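Local coordinates for glycoside hydrolase family 31 (PDB 5I0E), which probably hydrolyses alpha-glucosidic linkages, as many family 31 glycoside hydrolases do, and binds alpha-glucose at its TIM barrel, at residues I2-R7 / I33-S38; G8-Y13 / W473-R478; T209-P214 / T520-H525; G526-G531 / C553-W558. All blocks are in the same frame, centred on the assembly; numbering follows the deposited sequence.

Contact 1: I2-R7 / I33-S38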
loop_
_atom_site.group_PDB
_atom_site.type_symbol
_atom_site.label_atom_id
_atom_site.label_comp_id
_atom_site.label_asym_id
_atom_site.label_seq_id
_atom_site.Cartn_x
_atom_site.Cartn_y
_atom_site.Cartn_z
ATOM N N ILE A 2 -32.532 -5.608 16.680
ATOM C CA ILE A 2 -31.385 -4.907 17.255
ATOM C C ILE A 2 -30.113 -5.538 16.704
ATOM O O ILE A 2 -29.978 -6.762 16.673
ATOM C CB ILE A 2 -31.395 -4.975 18.796
ATOM C CG1 ILE A 2 -32.718 -4.413 19.331
ATOM C CG2 ILE A 2 -30.222 -4.190 19.383
ATOM C CD1 ILE A 2 -32.893 -4.484 20.840
ATOM N N THR A 3 -29.190 -4.697 16.255
ATOM C CA THR A 3 -27.899 -5.156 15.781
ATOM C C THR A 3 -26.826 -4.653 16.753
ATOM O O THR A 3 -26.786 -3.475 17.099
ATOM C CB THR A 3 -27.643 -4.685 14.332
ATOM O OG1 THR A 3 -28.588 -5.312 13.460
ATOM C CG2 THR A 3 -26.240 -5.046 13.865
ATOM N N HIS A 4 -25.993 -5.583 17.210
ATOM C CA HIS A 4 -24.810 -5.286 17.997
ATOM C C HIS A 4 -23.706 -6.273 17.641
ATOM O O HIS A 4 -23.913 -7.494 17.695
ATOM C CB HIS A 4 -25.111 -5.359 19.492
ATOM C CG HIS A 4 -23.913 -5.104 20.358
ATOM N ND1 HIS A 4 -23.400 -3.840 20.568
ATOM C CD2 HIS A 4 -23.119 -5.953 21.053
ATOM C CE1 HIS A 4 -22.353 -3.921 21.369
ATOM N NE2 HIS A 4 -22.161 -5.193 21.675
ATOM N N ARG A 5 -22.548 -5.720 17.283
ATOM C CA ARG A 5 -21.349 -6.467 16.913
ATOM C C ARG A 5 -20.204 -5.905 17.733
ATOM O O ARG A 5 -19.809 -4.767 17.519
ATOM C CB ARG A 5 -21.028 -6.257 15.438
ATOM C CG ARG A 5 -22.042 -6.844 14.477
ATOM C CD ARG A 5 -21.692 -6.495 13.039
ATOM N NE ARG A 5 -21.733 -5.046 12.813
ATOM C CZ ARG A 5 -21.268 -4.425 11.727
ATOM N NH1 ARG A 5 -20.717 -5.118 10.726
ATOM N NH2 ARG A 5 -21.357 -3.093 11.635
ATOM N N PRO A 6 -19.679 -6.684 18.688
ATOM C CA PRO A 6 -18.677 -6.181 19.638
ATOM C C PRO A 6 -17.482 -5.416 19.040
ATOM O O PRO A 6 -17.064 -4.399 19.606
ATOM C CB PRO A 6 -18.215 -7.453 20.331
ATOM C CG PRO A 6 -19.449 -8.273 20.383
ATOM C CD PRO A 6 -20.176 -8.014 19.096
ATOM N N ARG A 7 -16.958 -5.907 17.918
ATOM C CA ARG A 7 -15.856 -5.257 17.189
ATOM C C ARG A 7 -16.332 -4.313 16.076
ATOM O O ARG A 7 -15.531 -3.586 15.489
ATOM C CB ARG A 7 -14.946 -6.325 16.575
ATOM C CG ARG A 7 -14.217 -7.196 17.586
ATOM C CD ARG A 7 -13.506 -8.357 16.900
ATOM N NE ARG A 7 -14.225 -9.619 17.081
ATOM C CZ ARG A 7 -15.050 -10.207 16.209
ATOM N NH1 ARG A 7 -15.323 -9.688 15.005
ATOM N NH2 ARG A 7 -15.616 -11.360 16.556
ATOM N N ILE A 33 -20.710 1.544 24.747
ATOM C CA ILE A 33 -21.528 0.458 24.228
ATOM C C ILE A 33 -22.534 1.046 23.256
ATOM O O ILE A 33 -23.339 1.899 23.635
ATOM C CB ILE A 33 -22.251 -0.255 25.375
ATOM C CG1 ILE A 33 -21.234 -0.611 26.471
ATOM C CG2 ILE A 33 -22.967 -1.495 24.852
ATOM C CD1 ILE A 33 -21.811 -1.302 27.685
ATOM N N GLY A 34 -22.475 0.593 22.006
ATOM C CA GLY A 34 -23.399 1.062 20.966
ATOM C C GLY A 34 -24.211 -0.070 20.396
ATOM O O GLY A 34 -23.733 -1.216 20.381
ATOM N N ALA A 35 -25.428 0.255 19.927
ATOM C CA ALA A 35 -26.295 -0.687 19.173
ATOM C C ALA A 35 -27.249 0.050 18.211
ATOM O O ALA A 35 -27.635 1.195 18.471
ATOM C CB ALA A 35 -27.084 -1.566 20.131
ATOM N N THR A 36 -27.618 -0.600 17.104
ATOM C CA THR A 36 -28.529 -0.009 16.103
ATOM C C THR A 36 -29.838 -0.797 15.985
ATOM O O THR A 36 -29.869 -1.990 16.263
ATOM C CB THR A 36 -27.886 0.065 14.702
ATOM O OG1 THR A 36 -27.242 -1.176 14.395
ATOM C CG2 THR A 36 -26.865 1.192 14.632
ATOM N N THR A 37 -30.904 -0.119 15.567
ATOM C CA THR A 37 -32.189 -0.767 15.304
ATOM C C THR A 37 -32.512 -0.707 13.817
ATOM O O THR A 37 -32.191 0.273 13.162
ATOM C CB THR A 37 -33.327 -0.097 16.102
ATOM O OG1 THR A 37 -33.388 1.296 15.786
ATOM C CG2 THR A 37 -33.096 -0.255 17.592
ATOM N N SER A 38 -33.159 -1.741 13.291
ATOM C CA SER A 38 -33.554 -1.752 11.864
ATOM C C SER A 38 -34.779 -0.876 11.550
ATOM O O SER A 38 -34.962 -0.456 10.408
ATOM C CB SER A 38 -33.810 -3.174 11.384
ATOM O OG SER A 38 -34.854 -3.751 12.133
#
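Thr3 and Thr36 form an antiparallel hydrogen-bonded pair in the beta-sheet near the N-terminus of the chain, where the short strand 2-3 runs against strand 31-37. Thr3 N gives its hydrogen to Thr36 O at 2.8 Å. The return bond, Thr36 N to Thr3 O, is 3.0 Å long. Their side chains stand side by side on one face, with Thr3 CB 3.5 Å from Thr36 OG1; beta-branched residues suit such an extended pair. Ile2 and Thr37 follow as a non-hydrogen-bonded pair with side chains on the other face, and Ile2 CG2 rests 4.2 Å from Ala35 CB, whose small methyl fits under it. That apolar patch continues into Met44 of strand 41-49 and Phe109 of strand 105-113.

Beyond Thr3 the strand pairing gives way to a side chain. His4 holds CG anti to its backbone N (chi1 178°), which swings the imidazole over to the backbone of Gly34. The other ring nitrogen, NE2, bonds to Tyr107 OH, while Phe124 meets the imidazole edge-to-face, so both ring nitrogens have partners and the rotation of this buried ring is fixed. His4 ND1 gives its hydrogen, in the ring plane, to Gly34 O at 2.7 Å; the donor stands nearly in line with the carbonyl, but the bond is bent at the hydrogen (142°).

Contact 2: G8-Y13 / W473-R478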
loop_
_atom_site.group_PDB
_atom_site.type_symbol
_atom_site.label_atom_id
_atom_site.label_comp_id
_atom_site.label_asym_id
_atom_site.label_seq_id
_atom_site.Cartn_x
_atom_site.Cartn_y
_atom_site.Cartn_z
ATOM N N GLY A 8 -17.626 -4.350 15.767
ATOM C CA GLY A 8 -18.215 -3.483 14.755
ATOM C C GLY A 8 -17.837 -3.888 13.337
ATOM O O GLY A 8 -17.597 -5.065 13.063
ATOM N N ILE A 9 -17.777 -2.893 12.450
ATOM C CA ILE A 9 -17.346 -3.075 11.052
ATOM C C ILE A 9 -15.840 -3.392 10.912
ATOM O O ILE A 9 -15.414 -3.927 9.886
ATOM C CB ILE A 9 -17.741 -1.835 10.191
ATOM C CG1 ILE A 9 -17.659 -2.130 8.690
ATOM C CG2 ILE A 9 -16.917 -0.599 10.542
ATOM C CD1 ILE A 9 -18.295 -1.044 7.843
ATOM N N GLU A 10 -15.056 -3.070 11.943
ATOM C CA GLU A 10 -13.588 -3.299 11.969
ATOM C C GLU A 10 -12.831 -2.544 10.851
ATOM O O GLU A 10 -11.910 -3.066 10.235
ATOM C CB GLU A 10 -13.255 -4.802 11.994
ATOM C CG GLU A 10 -14.091 -5.578 13.007
ATOM C CD GLU A 10 -13.640 -7.019 13.218
ATOM O OE1 GLU A 10 -12.506 -7.209 13.730
ATOM O OE2 GLU A 10 -14.428 -7.956 12.889
ATOM N N HIS A 11 -13.265 -1.308 10.614
ATOM C CA HIS A 11 -12.488 -0.298 9.893
ATOM C C HIS A 11 -11.306 -0.042 10.839
ATOM O O HIS A 11 -11.523 0.260 11.996
ATOM C CB HIS A 11 -13.347 0.968 9.696
ATOM C CG HIS A 11 -12.715 2.056 8.875
ATOM N ND1 HIS A 11 -11.620 2.779 9.299
ATOM C CD2 HIS A 11 -13.091 2.611 7.696
ATOM C CE1 HIS A 11 -11.314 3.693 8.394
ATOM N NE2 HIS A 11 -12.194 3.613 7.410
ATOM N N PRO A 12 -10.063 -0.231 10.373
ATOM C CA PRO A 12 -8.905 -0.169 11.287
ATOM C C PRO A 12 -8.730 1.131 12.095
ATOM O O PRO A 12 -8.211 1.107 13.198
ATOM C CB PRO A 12 -7.703 -0.388 10.355
ATOM C CG PRO A 12 -8.215 -0.203 8.969
ATOM C CD PRO A 12 -9.659 -0.570 8.996
ATOM N N TYR A 13 -9.125 2.247 11.510
ATOM C CA TYR A 13 -9.010 3.567 12.127
ATOM C C TYR A 13 -10.323 4.224 12.543
ATOM O O TYR A 13 -10.349 5.427 12.802
ATOM C CB TYR A 13 -8.253 4.480 11.158
ATOM C CG TYR A 13 -6.850 3.991 10.886
ATOM C CD1 TYR A 13 -5.863 4.066 11.884
ATOM C CD2 TYR A 13 -6.500 3.439 9.644
ATOM C CE1 TYR A 13 -4.565 3.621 11.648
ATOM C CE2 TYR A 13 -5.205 2.997 9.398
ATOM C CZ TYR A 13 -4.238 3.086 10.401
ATOM O OH TYR A 13 -2.959 2.640 10.171
ATOM N N TRP A 473 -11.651 -6.604 5.958
ATOM C CA TRP A 473 -11.753 -6.162 7.348
ATOM C C TRP A 473 -12.477 -7.238 8.164
ATOM O O TRP A 473 -13.558 -7.691 7.783
ATOM C CB TRP A 473 -12.537 -4.853 7.453
ATOM C CG TRP A 473 -11.942 -3.652 6.732
ATOM C CD1 TRP A 473 -10.651 -3.503 6.263
ATOM C CD2 TRP A 473 -12.617 -2.417 6.434
ATOM N NE1 TRP A 473 -10.502 -2.274 5.680
ATOM C CE2 TRP A 473 -11.686 -1.580 5.776
ATOM C CE3 TRP A 473 -13.927 -1.943 6.639
ATOM C CZ2 TRP A 473 -12.026 -0.281 5.326
ATOM C CZ3 TRP A 473 -14.261 -0.655 6.190
ATOM C CH2 TRP A 473 -13.317 0.154 5.535
ATOM N N GLY A 474 -11.884 -7.642 9.285
ATOM C CA GLY A 474 -12.532 -8.557 10.216
ATOM C C GLY A 474 -11.541 -9.543 10.785
ATOM O O GLY A 474 -10.939 -10.291 10.028
ATOM N N SER A 475 -11.375 -9.533 12.112
ATOM C CA SER A 475 -10.524 -10.496 12.837
ATOM C C SER A 475 -10.962 -11.952 12.653
ATOM O O SER A 475 -10.139 -12.863 12.651
ATOM C CB SER A 475 -10.551 -10.208 14.348
ATOM O OG SER A 475 -10.398 -8.832 14.604
ATOM N N ASP A 476 -12.261 -12.156 12.513
ATOM C CA ASP A 476 -12.839 -13.497 12.474
ATOM C C ASP A 476 -13.128 -14.049 11.068
ATOM O O ASP A 476 -13.842 -15.035 10.953
ATOM C CB ASP A 476 -14.098 -13.541 13.359
ATOM C CG ASP A 476 -15.135 -12.478 12.993
ATOM O OD1 ASP A 476 -14.874 -11.603 12.113
ATOM O OD2 ASP A 476 -16.220 -12.520 13.631
ATOM N N LEU A 477 -12.559 -13.451 10.013
ATOM C CA LEU A 477 -12.746 -13.961 8.640
ATOM C C LEU A 477 -11.983 -15.274 8.461
ATOM O O LEU A 477 -11.036 -15.511 9.179
ATOM C CB LEU A 477 -12.291 -12.927 7.613
ATOM C CG LEU A 477 -13.016 -11.578 7.643
ATOM C CD1 LEU A 477 -12.416 -10.643 6.598
ATOM C CD2 LEU A 477 -14.522 -11.722 7.457
ATOM N N ARG A 478 -12.412 -16.132 7.532
ATOM C CA ARG A 478 -11.761 -17.443 7.305
ATOM C C ARG A 478 -11.100 -17.525 5.935
ATOM O O ARG A 478 -11.724 -17.221 4.937
ATOM C CB ARG A 478 -12.752 -18.614 7.393
ATOM C CG ARG A 478 -13.817 -18.546 8.466
ATOM C CD ARG A 478 -13.231 -18.380 9.850
ATOM N NE ARG A 478 -14.158 -18.880 10.879
ATOM C CZ ARG A 478 -14.332 -20.161 11.215
ATOM N NH1 ARG A 478 -13.651 -21.141 10.607
ATOM N NH2 ARG A 478 -15.194 -20.462 12.179
#
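The indole of Trp473 carries His11 and Pro12 on one face. His11 CA stands 4.0 Å from the centroid of its six-membered ring and Pro12 CD 4.0 Å from that of the five-membered ring, both CH-pi contacts within 17° of the normal. The ring of proline, rigid and rich in C-H groups, suits such a seat. The His11 imidazole, swung out with CG anti to its backbone N (chi1 -175°), leans over the far end of the indole at a 60° plane angle, and its CD2 comes within 3.3 Å of Trp473 CH2. Ile9 CG1 adds a looser apolar touch at CE3.

A polar grip lies farther along. Glu10, extended beyond CG, reaches the type I turn that starts at Gly474, where OE1 accepts two hydrogens from one residue: Ser475 OG at 2.8 Å, nearly along the C-O axis, and Ser475 N at 3.0 Å, from above the carboxylate plane. Gly474 has backbone angles that call for glycine, and its CA lies close to Glu10 OE2.

Two loops are joined here, one from the N-terminal region and one following barrel strand 463-466. Glu10 OE2 also comes 3.8 Å from Asp476 OD1, but Arg7 forms salt bridges to both side chains. Its positive charge would be expected to offset their mutual repulsion and to favour the ionised form of each carboxylate.

Contact 3: T209-P214 / T520-H525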
loop_
_atom_site.group_PDB
_atom_site.type_symbol
_atom_site.label_atom_id
_atom_site.label_comp_id
_atom_site.label_asym_id
_atom_site.label_seq_id
_atom_site.Cartn_x
_atom_site.Cartn_y
_atom_site.Cartn_z
ATOM N N THR A 209 -0.663 4.047 5.601
ATOM C CA THR A 209 -0.031 3.529 4.398
ATOM C C THR A 209 -0.705 2.277 3.849
ATOM O O THR A 209 -1.384 1.544 4.595
ATOM C CB THR A 209 1.484 3.279 4.633
ATOM O OG1 THR A 209 2.064 2.658 3.473
ATOM C CG2 THR A 209 1.728 2.415 5.840
ATOM N N TYR A 210 -0.494 2.072 2.548
ATOM C CA TYR A 210 -0.939 0.892 1.812
ATOM C C TYR A 210 0.020 -0.277 2.004
ATOM O O TYR A 210 -0.348 -1.434 1.736
ATOM C CB TYR A 210 -0.931 1.126 0.295
ATOM C CG TYR A 210 -1.681 2.301 -0.276
ATOM C CD1 TYR A 210 -3.026 2.190 -0.616
ATOM C CD2 TYR A 210 -1.025 3.504 -0.571
ATOM C CE1 TYR A 210 -3.717 3.252 -1.188
ATOM C CE2 TYR A 210 -1.712 4.578 -1.127
ATOM C CZ TYR A 210 -3.050 4.444 -1.444
ATOM O OH TYR A 210 -3.754 5.480 -2.013
ATOM N N LEU A 211 1.258 0.024 2.400
ATOM C CA LEU A 211 2.326 -0.968 2.382
ATOM C C LEU A 211 3.202 -0.859 3.634
ATOM O O LEU A 211 4.390 -0.531 3.545
ATOM C CB LEU A 211 3.108 -0.810 1.080
ATOM C CG LEU A 211 4.406 -1.558 0.757
ATOM C CD1 LEU A 211 4.503 -2.935 1.373
ATOM C CD2 LEU A 211 4.649 -1.632 -0.752
ATOM N N PRO A 212 2.612 -1.153 4.813
ATOM C CA PRO A 212 3.389 -1.152 6.034
ATOM C C PRO A 212 4.139 -2.458 6.192
ATOM O O PRO A 212 3.843 -3.435 5.499
ATOM C CB PRO A 212 2.313 -1.041 7.109
ATOM C CG PRO A 212 1.185 -1.819 6.547
ATOM C CD PRO A 212 1.241 -1.635 5.054
ATOM N N MET A 213 5.093 -2.481 7.104
ATOM C CA MET A 213 5.755 -3.722 7.529
ATOM C C MET A 213 6.131 -3.576 8.999
ATOM O O MET A 213 6.427 -2.473 9.433
ATOM C CB MET A 213 7.010 -4.013 6.692
ATOM C CG MET A 213 6.764 -4.221 5.200
ATOM S SD MET A 213 8.332 -4.566 4.405
ATOM C CE MET A 213 7.956 -4.444 2.658
ATOM N N PRO A 214 6.123 -4.676 9.776
ATOM C CA PRO A 214 6.468 -4.593 11.198
ATOM C C PRO A 214 7.962 -4.806 11.383
ATOM O O PRO A 214 8.402 -5.791 11.989
ATOM C CB PRO A 214 5.638 -5.718 11.817
ATOM C CG PRO A 214 5.460 -6.721 10.713
ATOM C CD PRO A 214 5.821 -6.063 9.400
ATOM N N THR A 520 5.140 -7.529 4.645
ATOM C CA THR A 520 6.277 -8.433 4.697
ATOM C C THR A 520 6.071 -9.544 3.682
ATOM O O THR A 520 5.041 -10.218 3.728
ATOM C CB THR A 520 6.395 -9.038 6.096
ATOM O OG1 THR A 520 6.282 -7.998 7.072
ATOM C CG2 THR A 520 7.718 -9.757 6.269
ATOM N N GLY A 521 7.021 -9.684 2.744
ATOM C CA GLY A 521 6.905 -10.614 1.610
ATOM C C GLY A 521 6.774 -9.958 0.246
ATOM O O GLY A 521 7.187 -10.528 -0.759
ATOM N N SER A 522 6.211 -8.751 0.222
ATOM C CA SER A 522 5.978 -7.990 -1.005
ATOM C C SER A 522 7.241 -7.734 -1.814
ATOM O O SER A 522 7.164 -7.564 -3.045
ATOM C CB SER A 522 5.269 -6.651 -0.704
ATOM O OG SER A 522 3.888 -6.835 -0.409
ATOM N N GLN A 523 8.390 -7.713 -1.137
ATOM C CA GLN A 523 9.687 -7.495 -1.783
ATOM C C GLN A 523 9.920 -8.421 -2.973
ATOM O O GLN A 523 10.521 -8.002 -3.947
ATOM C CB GLN A 523 10.846 -7.694 -0.800
ATOM C CG GLN A 523 10.897 -6.704 0.354
ATOM C CD GLN A 523 10.169 -7.201 1.589
ATOM O OE1 GLN A 523 9.262 -8.037 1.500
ATOM N NE2 GLN A 523 10.561 -6.687 2.752
ATOM N N ALA A 524 9.438 -9.662 -2.885
ATOM C CA ALA A 524 9.663 -10.670 -3.923
ATOM C C ALA A 524 8.704 -10.620 -5.120
ATOM O O ALA A 524 8.903 -11.346 -6.081
ATOM C CB ALA A 524 9.631 -12.071 -3.302
ATOM N N HIS A 525 7.681 -9.773 -5.077
ATOM C CA HIS A 525 6.568 -9.870 -6.000
ATOM C C HIS A 525 6.317 -8.553 -6.714
ATOM O O HIS A 525 5.517 -7.720 -6.266
ATOM C CB HIS A 525 5.323 -10.331 -5.230
ATOM C CG HIS A 525 5.479 -11.684 -4.602
ATOM N ND1 HIS A 525 5.643 -12.835 -5.349
ATOM C CD2 HIS A 525 5.511 -12.071 -3.304
ATOM C CE1 HIS A 525 5.774 -13.872 -4.535
ATOM N NE2 HIS A 525 5.703 -13.437 -3.290
#
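Met213 turns CG anti to its carbonyl carbon (chi1 -62°) and then runs fully extended, chi2 -179°, which carries its thioether across to Gln523. Gln523 comes from the opposite direction with its chain bent at chi2 (92°), bringing the amide round to the sulfur end of Met213. The meeting joins the short, weakly bonded strand 212-213 to the loop between strands 514-515 and 527-529 of the TIM barrel, a loop that includes the 3-10 segment 522-524.

Contact across this interface is by packing, without a hydrogen bond between the segments. The methyl CE of Met213 lies 3.4 Å from Gln523 NE2, and SD is 3.5 Å from the same nitrogen. A long unbranched thioether is well shaped for this reach, being slender, flexible and apolar. Met213 CG also packs 3.7 Å from the backbone Thr520 N. Just before strand 212-213, Leu211 CD1 comes within 4.3 Å of Ser522 CB.

The polar atoms of the Gln523 amide are engaged at both ends. Gln523 OE1 accepts the hydrogen of Gly521 N at 3.0 Å in the carbonyl plane, bracing the loop, while NE2 bonds to Cys553 O. These bonds hold the amide in place beside the methionine. Ser522 OG is likewise bonded, to Phe519 N. Phe280 of helix 273-284 touches both Met213 and Gln523, and Ala284 touches Thr520 and Gln523. At the other end of the interface, where the chain turns a corner, Pro214 places its ring carbon CD 3.1 Å from Thr520 OG1.

Contact 4: G526-G531 / C553-W558. With GLC (alpha-D-glucopyranose), chain B.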
loop_
_atom_site.group_PDB
_atom_site.type_symbol
_atom_site.label_atom_id
_atom_site.label_comp_id
_atom_site.label_asym_id
_atom_site.label_seq_id
_atom_site.Cartn_x
_atom_site.Cartn_y
_atom_site.Cartn_z
ATOM N N GLY A 526 7.011 -8.368 -7.829
ATOM C CA GLY A 526 6.700 -7.305 -8.763
ATOM C C GLY A 526 7.096 -5.903 -8.359
ATOM O O GLY A 526 8.010 -5.713 -7.551
ATOM N N LEU A 527 6.379 -4.934 -8.932
ATOM C CA LEU A 527 6.691 -3.502 -8.819
ATOM C C LEU A 527 5.648 -2.905 -7.925
ATOM O O LEU A 527 4.589 -3.529 -7.710
ATOM C CB LEU A 527 6.615 -2.822 -10.191
ATOM C CG LEU A 527 7.752 -3.034 -11.199
ATOM C CD1 LEU A 527 8.302 -4.444 -11.268
ATOM C CD2 LEU A 527 7.305 -2.583 -12.575
ATOM N N TYR A 528 5.941 -1.690 -7.440
ATOM C CA TYR A 528 5.090 -0.950 -6.518
ATOM C C TYR A 528 4.994 0.536 -6.910
ATOM O O TYR A 528 5.944 1.081 -7.455
ATOM C CB TYR A 528 5.583 -1.175 -5.068
ATOM C CG TYR A 528 5.319 -2.591 -4.668
ATOM C CD1 TYR A 528 6.230 -3.609 -4.972
ATOM C CD2 TYR A 528 4.094 -2.947 -4.088
ATOM C CE1 TYR A 528 5.931 -4.949 -4.683
ATOM C CE2 TYR A 528 3.806 -4.270 -3.769
ATOM C CZ TYR A 528 4.712 -5.268 -4.079
ATOM O OH TYR A 528 4.390 -6.582 -3.786
ATOM N N TRP A 529 3.828 1.160 -6.726
ATOM C CA TRP A 529 3.674 2.631 -6.855
ATOM C C TRP A 529 3.037 3.170 -5.592
ATOM O O TRP A 529 2.375 2.430 -4.880
ATOM C CB TRP A 529 2.906 3.051 -8.135
ATOM C CG TRP A 529 1.388 3.258 -8.046
ATOM C CD1 TRP A 529 0.737 4.448 -7.968
ATOM C CD2 TRP A 529 0.363 2.256 -8.094
ATOM N NE1 TRP A 529 -0.622 4.259 -7.922
ATOM C CE2 TRP A 529 -0.880 2.921 -7.992
ATOM C CE3 TRP A 529 0.369 0.848 -8.242
ATOM C CZ2 TRP A 529 -2.105 2.233 -8.017
ATOM C CZ3 TRP A 529 -0.848 0.169 -8.264
ATOM C CH2 TRP A 529 -2.064 0.861 -8.139
ATOM N N ALA A 530 3.221 4.464 -5.337
ATOM C CA ALA A 530 2.833 5.103 -4.053
ATOM C C ALA A 530 1.340 5.424 -3.853
ATOM O O ALA A 530 0.962 5.933 -2.797
ATOM C CB ALA A 530 3.656 6.358 -3.837
ATOM N N GLY A 531 0.500 5.091 -4.835
ATOM C CA GLY A 531 -0.938 5.278 -4.737
ATOM C C GLY A 531 -1.461 6.654 -5.127
ATOM O O GLY A 531 -0.869 7.346 -5.949
ATOM N N CYS A 553 12.971 -0.764 3.179
ATOM C CA CYS A 553 12.432 -2.044 3.605
ATOM C C CYS A 553 12.439 -3.070 2.468
ATOM O O CYS A 553 11.748 -4.098 2.560
ATOM C CB CYS A 553 11.021 -1.846 4.165
ATOM S SG CYS A 553 10.965 -0.493 5.375
ATOM N N GLY A 554 13.233 -2.805 1.426
ATOM C CA GLY A 554 13.436 -3.747 0.331
ATOM C C GLY A 554 12.424 -3.722 -0.812
ATOM O O GLY A 554 12.392 -4.659 -1.614
ATOM N N ILE A 555 11.603 -2.667 -0.886
ATOM C CA ILE A 555 10.749 -2.432 -2.044
ATOM C C ILE A 555 11.576 -1.669 -3.073
ATOM O O ILE A 555 11.664 -0.434 -3.037
ATOM C CB ILE A 555 9.481 -1.645 -1.675
ATOM C CG1 ILE A 555 8.645 -2.404 -0.637
ATOM C CG2 ILE A 555 8.651 -1.337 -2.916
ATOM C CD1 ILE A 555 8.142 -3.777 -1.059
ATOM N N LEU A 556 12.176 -2.415 -3.994
ATOM C CA LEU A 556 13.203 -1.872 -4.877
ATOM C C LEU A 556 12.608 -1.163 -6.072
ATOM O O LEU A 556 13.057 -0.085 -6.425
ATOM C CB LEU A 556 14.109 -2.994 -5.364
ATOM C CG LEU A 556 15.384 -2.600 -6.112
ATOM C CD1 LEU A 556 16.439 -2.133 -5.125
ATOM C CD2 LEU A 556 15.920 -3.785 -6.904
ATOM N N TYR A 557 11.625 -1.800 -6.711
ATOM C CA TYR A 557 11.029 -1.292 -7.924
ATOM C C TYR A 557 9.801 -0.435 -7.617
ATOM O O TYR A 557 8.649 -0.869 -7.757
ATOM C CB TYR A 557 10.665 -2.437 -8.859
ATOM C CG TYR A 557 11.782 -3.379 -9.225
ATOM C CD1 TYR A 557 12.769 -2.994 -10.115
ATOM C CD2 TYR A 557 11.804 -4.695 -8.737
ATOM C CE1 TYR A 557 13.792 -3.883 -10.482
ATOM C CE2 TYR A 557 12.802 -5.598 -9.100
ATOM C CZ TYR A 557 13.803 -5.196 -9.972
ATOM O OH TYR A 557 14.815 -6.061 -10.355
ATOM N N TRP A 558 10.064 0.805 -7.224
ATOM C CA TRP A 558 9.057 1.722 -6.744
ATOM C C TRP A 558 8.855 2.879 -7.710
ATOM O O TRP A 558 9.815 3.405 -8.265
ATOM C CB TRP A 558 9.497 2.248 -5.380
ATOM C CG TRP A 558 8.598 3.238 -4.785
ATOM C CD1 TRP A 558 7.591 3.004 -3.933
ATOM C CD2 TRP A 558 8.613 4.640 -5.028
ATOM N NE1 TRP A 558 6.964 4.183 -3.606
ATOM C CE2 TRP A 558 7.577 5.203 -4.277
ATOM C CE3 TRP A 558 9.407 5.480 -5.814
ATOM C CZ2 TRP A 558 7.324 6.576 -4.273
ATOM C CZ3 TRP A 558 9.149 6.826 -5.819
ATOM C CH2 TRP A 558 8.116 7.366 -5.057
HETATM C C1 GLC B . -7.358 3.109 -7.765
HETATM C C2 GLC B . -5.925 3.360 -8.226
HETATM C C3 GLC B . -5.882 4.420 -9.318
HETATM C C4 GLC B . -6.767 3.972 -10.481
HETATM C C5 GLC B . -8.185 3.677 -10.004
HETATM C C6 GLC B . -8.969 3.067 -11.166
HETATM O O1 GLC B . -7.813 4.296 -7.127
HETATM O O2 GLC B . -5.128 3.754 -7.111
HETATM O O3 GLC B . -4.531 4.581 -9.761
HETATM O O4 GLC B . -6.799 4.955 -11.535
HETATM O O5 GLC B . -8.205 2.788 -8.877
HETATM O O6 GLC B . -10.361 2.978 -10.819
HETATM O O HOH W 1 9.719 -3.916 -5.783
#
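Tyr528 and Tyr557 share the direct hydrogen bond between these segments: Tyr528 N to Tyr557 O, 2.8 Å. It belongs to a parallel beta bridge between Tyr528 and Trp558, as expected of neighbouring TIM barrel strands. Two CA-H...O contacts reinforce the pairing, one from Leu527 CA to Tyr557 O and one from Trp558 CA to Tyr528 O, the latter 3.3 Å long. A water extends it backward, giving a hydrogen to Gly526 O and accepting one from Tyr557 N, both at 3.0 Å; it supplies the link where the two backbones do not bond directly.

Apolar contacts join the side chains of the two segments. Leu527 CG packs 3.8 Å from Tyr557 CB, while Ile555 CG2 sits 3.8 Å from Tyr528 CB and Ile555 CD1 lies over one face of the phenol ring. With CG anti to the backbone N, chi1 178°, Trp558 stretches its indole toward Ala530, whose small CB approaches CZ2 at 3.7 Å. The indole is tethered at its polar end by NE1 to Glu180.

One sugar contact borders the pairing. The side chain of Trp529 leaves the backbone away from segment 553-558, and its edge atom CZ2 lies 3.5 Å from O2 of the bound glucose, which is hydrogen-bonded to Glu330, Lys465, Asp532 and His591. In the barrel, strand 527-529 stands between 514-515 and 558-561; helix 537-551 makes the crossover between 527-529 and 558-561, ends in a Schellman motif at Gly554, and packs Ala546 and Ala550 against Trp558.

Contacts 3 and 4 lie buried near the middle of the chain, whereas contacts 1 and 2 are partly buried and farther out, with contact 1 the most remote. Contacts 1 and 4 both pair backbones, antiparallel in an N-terminal sheet and parallel in the barrel; contacts 2 and 3 instead bring other parts of the chain against barrel loops, one with charge and a tryptophan face, the other by packing alone. Neighbours are joined in pairs. A salt bridge from Arg7 joins contacts 1 and 2, and Ser522 O of contact 3 probably bonds to Tyr528 OH of contact 4. Contact 4 alone reaches the bound glucose.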